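Local coordinates for glycosyltransferase (Streptomyces halstedii, PDB 3WAG), which belongs to the GT-B superfamily of glycosyltransferases, pairing two Rossmann-like domains, with thymidine-5'-diphosphate bound in the cleft between them, at residues 15-20 and 148-153; 91-96 and 175-180; 317-322 and 334-339. One frame throughout, in Å; residues are numbered along the deposited sequence.

Contact 1: 15-20 and 148-153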
loop_
_atom_site.group_PDB
_atom_site.type_symbol
_atom_site.label_atom_id
_atom_site.label_comp_id
_atom_site.label_asym_id
_atom_site.label_seq_id
_atom_site.Cartn_x
_atom_site.Cartn_y
_atom_site.Cartn_z
ATOM N N TYR B 15 -10.555 4.415 0.854
ATOM C CA TYR B 15 -9.843 4.164 -0.405
ATOM C C TYR B 15 -9.473 5.502 -0.998
ATOM O O TYR B 15 -8.427 5.632 -1.659
ATOM C CB TYR B 15 -10.780 3.461 -1.407
ATOM C CG TYR B 15 -10.936 1.994 -1.121
ATOM C CD1 TYR B 15 -10.364 1.393 0.012
ATOM C CD2 TYR B 15 -11.623 1.216 -1.999
ATOM C CE1 TYR B 15 -10.526 0.061 0.245
ATOM C CE2 TYR B 15 -11.821 -0.098 -1.767
ATOM C CZ TYR B 15 -11.255 -0.680 -0.676
ATOM O OH TYR B 15 -11.499 -1.996 -0.565
ATOM N N ASN B 16 -10.379 6.468 -0.884
ATOM C CA ASN B 16 -10.114 7.798 -1.372
ATOM C C ASN B 16 -8.677 8.285 -0.899
ATOM O O ASN B 16 -7.984 8.977 -1.633
ATOM C CB ASN B 16 -11.208 8.744 -0.878
ATOM C CG ASN B 16 -11.028 10.183 -1.356
ATOM O OD1 ASN B 16 -10.906 11.122 -0.553
ATOM N ND2 ASN B 16 -11.074 10.365 -2.640
ATOM N N MET B 17 -8.264 7.908 0.308
ATOM C CA MET B 17 -7.031 8.426 0.888
ATOM C C MET B 17 -5.912 7.376 0.925
ATOM O O MET B 17 -4.791 7.673 1.353
ATOM C CB MET B 17 -7.303 9.010 2.259
ATOM C CG MET B 17 -7.613 7.993 3.359
ATOM S SD MET B 17 -7.466 8.704 4.990
ATOM C CE MET B 17 -8.269 10.286 4.682
ATOM N N VAL B 18 -6.174 6.175 0.405
ATOM C CA VAL B 18 -5.151 5.100 0.425
ATOM C C VAL B 18 -3.883 5.477 -0.366
ATOM O O VAL B 18 -2.823 5.316 0.155
ATOM C CB VAL B 18 -5.663 3.689 -0.021
ATOM C CG1 VAL B 18 -4.491 2.743 -0.397
ATOM C CG2 VAL B 18 -6.512 3.078 1.100
ATOM N N PRO B 19 -4.023 5.908 -1.635
ATOM C CA PRO B 19 -2.829 6.181 -2.422
ATOM C C PRO B 19 -2.000 7.361 -1.823
ATOM O O PRO B 19 -0.748 7.245 -1.695
ATOM C CB PRO B 19 -3.399 6.451 -3.836
ATOM C CG PRO B 19 -4.702 5.592 -3.866
ATOM C CD PRO B 19 -5.255 5.938 -2.473
ATOM N N LEU B 20 -2.640 8.434 -1.381
ATOM C CA LEU B 20 -1.882 9.496 -0.657
ATOM C C LEU B 20 -1.108 8.962 0.614
ATOM O O LEU B 20 0.048 9.324 0.886
ATOM C CB LEU B 20 -2.790 10.667 -0.295
ATOM C CG LEU B 20 -2.104 11.826 0.452
ATOM C CD1 LEU B 20 -1.167 12.572 -0.460
ATOM C CD2 LEU B 20 -3.053 12.803 1.111
ATOM N N VAL B 148 -5.115 19.168 7.073
ATOM C CA VAL B 148 -5.445 19.320 5.645
ATOM C C VAL B 148 -6.703 18.515 5.426
ATOM O O VAL B 148 -6.684 17.265 5.561
ATOM C CB VAL B 148 -4.357 18.671 4.753
ATOM C CG1 VAL B 148 -4.873 18.504 3.306
ATOM C CG2 VAL B 148 -3.062 19.452 4.799
ATOM N N ARG B 149 -7.772 19.210 5.102
ATOM C CA ARG B 149 -9.091 18.616 4.898
ATOM C C ARG B 149 -9.092 18.000 3.489
ATOM O O ARG B 149 -8.906 18.706 2.505
ATOM C CB ARG B 149 -10.206 19.653 5.125
ATOM C CG ARG B 149 -11.650 19.128 4.795
ATOM C CD ARG B 149 -12.681 20.218 5.126
ATOM N NE ARG B 149 -12.534 21.221 4.083
ATOM C CZ ARG B 149 -13.393 21.492 3.110
ATOM N NH1 ARG B 149 -14.644 20.966 3.093
ATOM N NH2 ARG B 149 -13.026 22.394 2.194
ATOM N N MET B 150 -9.232 16.671 3.430
ATOM C CA MET B 150 -9.166 15.945 2.183
ATOM C C MET B 150 -10.572 15.661 1.637
ATOM O O MET B 150 -11.391 14.972 2.276
ATOM C CB MET B 150 -8.358 14.644 2.303
ATOM C CG MET B 150 -8.218 13.944 0.932
ATOM S SD MET B 150 -7.080 12.575 1.036
ATOM C CE MET B 150 -6.719 12.289 -0.675
ATOM N N LEU B 151 -10.838 16.182 0.452
ATOM C CA LEU B 151 -12.131 15.976 -0.236
ATOM C C LEU B 151 -12.220 14.613 -0.834
ATOM O O LEU B 151 -11.225 13.970 -1.109
ATOM C CB LEU B 151 -12.323 16.974 -1.351
ATOM C CG LEU B 151 -12.348 18.437 -0.848
ATOM C CD1 LEU B 151 -12.354 19.362 -2.039
ATOM C CD2 LEU B 151 -13.521 18.779 0.039
ATOM N N PHE B 152 -13.436 14.165 -1.096
ATOM C CA PHE B 152 -13.627 12.850 -1.731
ATOM C C PHE B 152 -14.522 13.010 -2.961
ATOM O O PHE B 152 -14.892 12.032 -3.589
ATOM C CB PHE B 152 -14.328 11.956 -0.715
ATOM C CG PHE B 152 -15.617 12.554 -0.182
ATOM C CD1 PHE B 152 -16.839 12.327 -0.844
ATOM C CD2 PHE B 152 -15.594 13.345 0.949
ATOM C CE1 PHE B 152 -18.011 12.899 -0.324
ATOM C CE2 PHE B 152 -16.729 13.913 1.472
ATOM C CZ PHE B 152 -17.964 13.696 0.827
ATOM N N GLY B 153 -14.834 14.253 -3.312
ATOM C CA GLY B 153 -15.528 14.596 -4.564
ATOM C C GLY B 153 -15.468 16.108 -4.592
ATOM O O GLY B 153 -14.474 16.726 -4.078
#

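Contact 2: 91-96 and 175-180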
loop_
_atom_site.group_PDB
_atom_site.type_symbol
_atom_site.label_atom_id
_atom_site.label_comp_id
_atom_site.label_asym_id
_atom_site.label_seq_id
_atom_site.Cartn_x
_atom_site.Cartn_y
_atom_site.Cartn_z
ATOM N N TYR B 91 -31.972 28.188 4.728
ATOM C CA TYR B 91 -31.773 26.830 4.265
ATOM C C TYR B 91 -30.359 26.260 4.636
ATOM O O TYR B 91 -30.239 25.174 5.186
ATOM C CB TYR B 91 -32.024 26.749 2.759
ATOM C CG TYR B 91 -31.703 25.381 2.139
ATOM C CD1 TYR B 91 -32.662 24.374 2.093
ATOM C CD2 TYR B 91 -30.454 25.115 1.588
ATOM C CE1 TYR B 91 -32.378 23.124 1.524
ATOM C CE2 TYR B 91 -30.178 23.888 0.980
ATOM C CZ TYR B 91 -31.151 22.889 0.969
ATOM O OH TYR B 91 -30.906 21.652 0.398
ATOM N N ILE B 92 -29.302 26.991 4.299
ATOM C CA ILE B 92 -27.946 26.584 4.655
ATOM C C ILE B 92 -27.740 26.438 6.192
ATOM O O ILE B 92 -27.108 25.483 6.666
ATOM C CB ILE B 92 -26.958 27.577 4.063
ATOM C CG1 ILE B 92 -27.004 27.454 2.537
ATOM C CG2 ILE B 92 -25.552 27.295 4.614
ATOM C CD1 ILE B 92 -26.366 28.633 1.836
ATOM N N HIS B 93 -28.322 27.356 6.954
ATOM C CA HIS B 93 -28.325 27.279 8.370
ATOM C C HIS B 93 -28.804 25.913 8.795
ATOM O O HIS B 93 -28.112 25.200 9.593
ATOM C CB HIS B 93 -29.214 28.379 8.947
ATOM C CG HIS B 93 -29.453 28.240 10.428
ATOM N ND1 HIS B 93 -30.289 27.318 10.930
ATOM C CD2 HIS B 93 -28.900 28.914 11.528
ATOM C CE1 HIS B 93 -30.306 27.402 12.278
ATOM N NE2 HIS B 93 -29.443 28.371 12.642
ATOM N N ASP B 94 -29.991 25.540 8.291
ATOM C CA ASP B 94 -30.662 24.300 8.686
ATOM C C ASP B 94 -29.959 23.036 8.139
ATOM O O ASP B 94 -30.022 21.987 8.751
ATOM C CB ASP B 94 -32.162 24.278 8.325
ATOM C CG ASP B 94 -32.975 25.354 9.035
ATOM O OD1 ASP B 94 -32.523 25.929 10.056
ATOM O OD2 ASP B 94 -34.105 25.615 8.564
ATOM N N VAL B 95 -29.290 23.145 7.001
ATOM C CA VAL B 95 -28.496 22.038 6.477
ATOM C C VAL B 95 -27.302 21.809 7.467
ATOM O O VAL B 95 -26.966 20.670 7.831
ATOM C CB VAL B 95 -28.020 22.349 5.028
ATOM C CG1 VAL B 95 -26.814 21.512 4.652
ATOM C CG2 VAL B 95 -29.149 22.099 4.026
ATOM N N PHE B 96 -26.680 22.911 7.878
ATOM C CA PHE B 96 -25.604 22.859 8.883
ATOM C C PHE B 96 -26.068 22.306 10.229
ATOM O O PHE B 96 -25.374 21.482 10.835
ATOM C CB PHE B 96 -24.934 24.222 9.092
ATOM C CG PHE B 96 -24.112 24.639 7.950
ATOM C CD1 PHE B 96 -23.669 23.715 7.055
ATOM C CD2 PHE B 96 -23.818 25.970 7.742
ATOM C CE1 PHE B 96 -22.897 24.077 5.967
ATOM C CE2 PHE B 96 -23.034 26.350 6.667
ATOM C CZ PHE B 96 -22.605 25.414 5.756
ATOM N N ASP B 175 -28.117 38.461 14.553
ATOM C CA ASP B 175 -28.904 37.573 13.684
ATOM C C ASP B 175 -27.966 36.676 12.824
ATOM O O ASP B 175 -27.995 36.666 11.579
ATOM C CB ASP B 175 -29.860 38.431 12.843
ATOM C CG ASP B 175 -31.237 37.808 12.703
ATOM O OD1 ASP B 175 -31.592 36.928 13.513
ATOM O OD2 ASP B 175 -31.977 38.197 11.781
ATOM N N ARG B 176 -27.099 35.961 13.526
ATOM C CA ARG B 176 -25.944 35.298 12.921
ATOM C C ARG B 176 -25.615 34.045 13.674
ATOM O O ARG B 176 -24.463 33.778 13.976
ATOM C CB ARG B 176 -24.732 36.222 12.920
ATOM C CG ARG B 176 -25.054 37.606 12.414
ATOM C CD ARG B 176 -24.079 38.054 11.351
ATOM N NE ARG B 176 -23.031 38.809 11.986
ATOM C CZ ARG B 176 -22.801 40.093 11.771
ATOM N NH1 ARG B 176 -23.497 40.773 10.877
ATOM N NH2 ARG B 176 -21.802 40.674 12.427
ATOM N N HIS B 177 -26.643 33.280 13.983
ATOM C CA HIS B 177 -26.459 31.951 14.515
ATOM C C HIS B 177 -25.629 31.112 13.573
ATOM O O HIS B 177 -25.925 31.054 12.376
ATOM C CB HIS B 177 -27.804 31.307 14.736
ATOM C CG HIS B 177 -27.729 29.908 15.332
ATOM N ND1 HIS B 177 -26.992 29.613 16.466
ATOM C CD2 HIS B 177 -28.396 28.722 14.975
ATOM C CE1 HIS B 177 -27.182 28.306 16.793
ATOM N NE2 HIS B 177 -28.016 27.755 15.866
ATOM N N ASP B 178 -24.575 30.478 14.090
ATOM C CA ASP B 178 -23.785 29.576 13.284
ATOM C C ASP B 178 -23.847 28.158 13.859
ATOM O O ASP B 178 -23.165 27.877 14.855
ATOM C CB ASP B 178 -22.351 30.058 13.225
ATOM C CG ASP B 178 -21.539 29.330 12.203
ATOM O OD1 ASP B 178 -21.944 28.279 11.722
ATOM O OD2 ASP B 178 -20.455 29.793 11.879
ATOM N N PRO B 179 -24.671 27.264 13.258
ATOM C CA PRO B 179 -24.690 25.909 13.868
ATOM C C PRO B 179 -23.311 25.228 13.884
ATOM O O PRO B 179 -23.041 24.468 14.803
ATOM C CB PRO B 179 -25.683 25.150 13.013
ATOM C CG PRO B 179 -26.615 26.252 12.482
ATOM C CD PRO B 179 -25.701 27.420 12.210
ATOM N N LEU B 180 -22.461 25.507 12.879
ATOM C CA LEU B 180 -21.135 24.873 12.809
ATOM C C LEU B 180 -20.210 25.387 13.934
ATOM O O LEU B 180 -19.432 24.608 14.512
ATOM C CB LEU B 180 -20.471 25.014 11.436
ATOM C CG LEU B 180 -21.248 24.618 10.181
ATOM C CD1 LEU B 180 -20.279 24.411 9.032
ATOM C CD2 LEU B 180 -22.060 23.357 10.464
#

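Contact 3: 317-322 and 334-339. With TYD (thymidine-5'-diphosphate), chain F.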
loop_
_atom_site.group_PDB
_atom_site.type_symbol
_atom_site.label_atom_id
_atom_site.label_comp_id
_atom_site.label_asym_id
_atom_site.label_seq_id
_atom_site.Cartn_x
_atom_site.Cartn_y
_atom_site.Cartn_z
ATOM N N ILE B 317 -17.835 3.196 -20.349
ATOM C CA ILE B 317 -18.250 2.645 -19.048
ATOM C C ILE B 317 -19.592 3.291 -18.676
ATOM O O ILE B 317 -19.768 4.504 -18.782
ATOM C CB ILE B 317 -17.203 2.814 -17.903
ATOM C CG1 ILE B 317 -17.797 2.295 -16.589
ATOM C CG2 ILE B 317 -16.764 4.256 -17.752
ATOM C CD1 ILE B 317 -16.701 2.008 -15.565
ATOM N N VAL B 318 -20.524 2.444 -18.292
ATOM C CA VAL B 318 -21.858 2.879 -17.882
ATOM C C VAL B 318 -21.863 2.779 -16.361
ATOM O O VAL B 318 -21.634 1.685 -15.832
ATOM C CB VAL B 318 -22.945 1.979 -18.546
ATOM C CG1 VAL B 318 -24.339 2.589 -18.360
ATOM C CG2 VAL B 318 -22.677 1.838 -20.043
ATOM N N HIS B 319 -22.062 3.906 -15.662
ATOM C CA HIS B 319 -22.029 3.901 -14.180
ATOM C C HIS B 319 -22.830 5.047 -13.587
ATOM O O HIS B 319 -23.396 5.864 -14.324
ATOM C CB HIS B 319 -20.593 3.888 -13.671
ATOM C CG HIS B 319 -19.879 5.211 -13.854
ATOM N ND1 HIS B 319 -19.332 5.598 -15.037
ATOM C CD2 HIS B 319 -19.665 6.243 -12.980
ATOM C CE1 HIS B 319 -18.769 6.801 -14.895
ATOM N NE2 HIS B 319 -18.991 7.211 -13.652
ATOM N N HIS B 320 -22.909 5.073 -12.255
ATOM C CA HIS B 320 -23.769 5.948 -11.452
ATOM C C HIS B 320 -23.179 7.293 -11.133
ATOM O O HIS B 320 -23.808 8.083 -10.430
ATOM C CB HIS B 320 -23.951 5.278 -10.115
ATOM C CG HIS B 320 -22.653 4.781 -9.541
ATOM N ND1 HIS B 320 -22.107 3.581 -9.885
ATOM C CD2 HIS B 320 -21.747 5.394 -8.676
ATOM C CE1 HIS B 320 -20.942 3.431 -9.226
ATOM N NE2 HIS B 320 -20.708 4.556 -8.517
ATOM N N GLY B 321 -21.961 7.563 -11.605
ATOM C CA GLY B 321 -21.360 8.916 -11.493
ATOM C C GLY B 321 -20.501 9.190 -10.247
ATOM O O GLY B 321 -20.065 10.304 -10.068
ATOM N N GLY B 322 -20.287 8.178 -9.397
ATOM C CA GLY B 322 -19.451 8.282 -8.216
ATOM C C GLY B 322 -17.969 8.568 -8.516
ATOM O O GLY B 322 -17.451 8.295 -9.612
ATOM N N VAL B 334 -11.688 7.002 -20.835
ATOM C CA VAL B 334 -12.818 6.181 -21.308
ATOM C C VAL B 334 -14.151 6.937 -21.302
ATOM O O VAL B 334 -14.580 7.463 -20.287
ATOM C CB VAL B 334 -12.957 4.879 -20.510
ATOM C CG1 VAL B 334 -14.107 4.035 -21.067
ATOM C CG2 VAL B 334 -11.628 4.121 -20.503
ATOM N N PRO B 335 -14.798 7.005 -22.459
ATOM C CA PRO B 335 -16.123 7.605 -22.564
ATOM C C PRO B 335 -17.093 7.018 -21.509
ATOM O O PRO B 335 -17.040 5.825 -21.203
ATOM C CB PRO B 335 -16.559 7.222 -23.984
ATOM C CG PRO B 335 -15.272 7.086 -24.720
ATOM C CD PRO B 335 -14.340 6.441 -23.745
ATOM N N GLN B 336 -17.980 7.868 -20.998
ATOM C CA GLN B 336 -18.898 7.483 -19.936
ATOM C C GLN B 336 -20.406 7.555 -20.312
ATOM O O GLN B 336 -20.848 8.497 -20.970
ATOM C CB GLN B 336 -18.613 8.333 -18.659
ATOM C CG GLN B 336 -17.193 8.154 -18.069
ATOM C CD GLN B 336 -16.976 9.158 -16.964
ATOM O OE1 GLN B 336 -17.432 8.943 -15.877
ATOM N NE2 GLN B 336 -16.345 10.305 -17.268
ATOM N N LEU B 337 -21.196 6.585 -19.851
ATOM C CA LEU B 337 -22.606 6.851 -19.751
ATOM C C LEU B 337 -22.994 6.874 -18.287
ATOM O O LEU B 337 -22.853 5.872 -17.592
ATOM C CB LEU B 337 -23.429 5.874 -20.648
ATOM C CG LEU B 337 -24.900 5.491 -20.433
ATOM C CD1 LEU B 337 -25.780 6.656 -20.058
ATOM C CD2 LEU B 337 -25.430 4.716 -21.663
ATOM N N ILE B 338 -23.448 8.029 -17.814
ATOM C CA ILE B 338 -23.720 8.258 -16.394
ATOM C C ILE B 338 -25.210 8.289 -16.169
ATOM O O ILE B 338 -25.958 9.003 -16.871
ATOM C CB ILE B 338 -23.070 9.576 -15.900
ATOM C CG1 ILE B 338 -21.555 9.542 -16.124
ATOM C CG2 ILE B 338 -23.322 9.806 -14.398
ATOM C CD1 ILE B 338 -20.887 10.879 -16.370
ATOM N N VAL B 339 -25.656 7.507 -15.204
ATOM C CA VAL B 339 -27.017 7.600 -14.707
ATOM C C VAL B 339 -26.871 8.108 -13.256
ATOM O O VAL B 339 -26.740 7.309 -12.357
ATOM C CB VAL B 339 -27.720 6.196 -14.722
ATOM C CG1 VAL B 339 -29.149 6.287 -14.160
ATOM C CG2 VAL B 339 -27.755 5.567 -16.128
HETATM P PA TYD F . -17.372 2.461 -5.084
HETATM O O1A TYD F . -18.479 1.565 -5.657
HETATM O O2A TYD F . -17.570 3.339 -3.853
HETATM O O3A TYD F . -17.060 3.448 -6.362
HETATM P PB TYD F . -17.507 5.016 -6.527
HETATM O O1B TYD F . -18.896 5.166 -5.888
HETATM O O2B TYD F . -17.391 5.231 -8.067
HETATM O O3B TYD F . -16.487 5.749 -5.612
HETATM O "O5'" TYD F . -16.046 1.540 -4.772
HETATM C "C5'" TYD F . -14.680 2.006 -4.594
HETATM C "C4'" TYD F . -13.811 1.804 -5.868
HETATM O "O4'" TYD F . -13.860 0.457 -6.385
HETATM C "C3'" TYD F . -14.149 2.697 -7.081
HETATM O "O3'" TYD F . -12.937 3.352 -7.489
HETATM C "C2'" TYD F . -14.591 1.764 -8.201
HETATM C "C1'" TYD F . -13.873 0.453 -7.822
HETATM N N1 TYD F . -14.587 -0.701 -8.365
HETATM C C2 TYD F . -13.946 -1.607 -9.250
HETATM O O2 TYD F . -12.739 -1.477 -9.581
HETATM N N3 TYD F . -14.650 -2.649 -9.777
HETATM C C4 TYD F . -15.956 -2.871 -9.496
HETATM O O4 TYD F . -16.516 -3.865 -10.013
HETATM C C5 TYD F . -16.649 -1.944 -8.561
HETATM C C5M TYD F . -18.098 -2.090 -8.157
HETATM C C6 TYD F . -15.891 -0.884 -8.038
#

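Contact 1: 15-20 and 148-153
Met150 reaches from the end of strand 147-150 to the flank of helix 11-26, and it illustrates how a flexible thioether fills the space between a parallel sheet and a helix laid over it. Its chain is fully extended, with CG opposite the backbone N (chi1 -176°) and the later torsions also near anti, which carries SD and CE clear of the strand. Met150 SD then meets the helix at two places: Met17 CB at 3.8 Å and Leu20 CD2 at 4.0 Å. Leu20 points the other way, so the two chains slide past each other head to tail. The methyl end goes further, Met150 CE resting 3.7 Å from Asn16 O. That carbonyl lies at a kink, where Pro19 has no N-H to give and Leu20 N makes no bond to the turn before. Met17 comes closest through CB; the bend at chi3 (42°) turns its CE back toward the Met150 sulfur, more loosely. A turn before Leu20, Asn16 extends its amide group over the chain just past the strand, with Asn16 CG 3.7 Å from Phe152 CA and 3.8 Å from Leu151 O. The phenyl ring of Phe152 leads away from residues 15-20 and meets the rings of His13, earlier on the same helix, and Trp344. Leu206 touches both Met150 and Leu20 from the neighbouring strand. The contact therefore divides chemically: a buried, apolar thioether seam seats the helix on the sheet, whereas the polar Asn16 end borders the loop on the nucleotide side, about 8 Å from thymidine-5'-diphosphate.

Contact 2: 91-96 and 175-180
Pro179 and Leu180, the first turn of helix 179-188, pack against helix 89-106 through two CH-pi contacts, an example of a capped helix start docking on the side of another helix. Pro179 CG lies over one face of the His93 imidazole, 3.7 Å from the ring centroid and toward the rim. Phe96, its CG opposite the carbonyl carbon (chi1 -71°), turns a ring face to Leu180 CD1, which stands almost exactly above the centroid at 3.8 Å, while the other methyl, CD2, closes on Phe96 CB. Beside the imidazole, His177 sits rim to rim, although the modelled spacing there is too tight to be trusted. The second shell sets the poses. His93 ND1 donates to Asp94 OD1 at 2.8 Å, on the anti side of the carboxylate and 30° out of its plane, which restrains rotation of the imidazole; Gln90 binds the same oxygen. Phe96 is also met by Trp157 and, edge-to-face, by Phe164, both of helix 156-168. Asp178 occupies the N-cap of helix 179-188 and its OD2 pairs with Arg161, tying the cap to helix 156-168. The capping bond is weak: Leu180 N approaches Asp178 OD1 at 3.0 Å with a bent N-H...O angle of 130°.

Contact 3: 317-322 and 334-339
With a gamma carbon set opposite the backbone N in both (chi1 -168° for CG1 of Val318, 156° for CG of Leu337), Val318 and Leu337, paired on one face of the sheet, bring Val318 CG1 to 3.6 Å from Leu337 CG. A different torsion serves the ligand: His320 CG sits between its own N and carbonyl carbon (chi1 47°), which swings the imidazole off the end of the strand toward thymidine-5'-diphosphate. There His320 NE2 donates to O1B of the nucleotide at 3.3 Å and, weakly, to its O2B at 3.4 Å, with the beta phosphorus in the plane of the ring at its edge. Thr251 O holds ND1 through a weak bond.

The strands themselves show the alternation of a parallel pair. Ile317 N bonds to Pro335 O, Leu337 N to Ile317 O at 2.7 Å, His319 N to Leu337 O, and Val339 N to His319 O at 2.9 Å. CA-H...O contacts fill in between, among them Val318 CA to Leu337 O at 3.2 Å. Past the last bond Gly321 lets the chain turn, and Ile338 CG2 packs 3.6 Å from Gly321 CA. Gly322 then takes the N-cap position of helix 323-331, whose first turn also binds the ligand through Gly324 and Thr325; the helix end would be expected to favour the diphosphate charge.

The pair thus forms the two strands of a beta-alpha-beta unit, set in the sheet between strands 247-251 and 359-361. Ile317, His319 and Gln336 face the connecting helix 323-331, while Leu337, on the face it shares with Val318, packs on helix 369-381.

In the fold
From the N terminus, the chain runs through strand 2-6 into helix 11-26, whose middle waits for strand 147-150 to close contact 1. Before that closure, helix 89-106 opens contact 2, which the start of helix 179-188 completes only afterwards; the two closures therefore cross. Both belong to the N-terminal half, contact 1 seating a helix on the parallel sheet near the cleft, contact 2 tying together outlying helices, with centres 27 Å apart. Contact 3 follows in series, a short closure across one helix in the second sheet. Segments 15-20 and 317-322 approach the nucleotide cleft from the two domains, whereas contact 2 lies about 35 Å from contact 3, centre to centre.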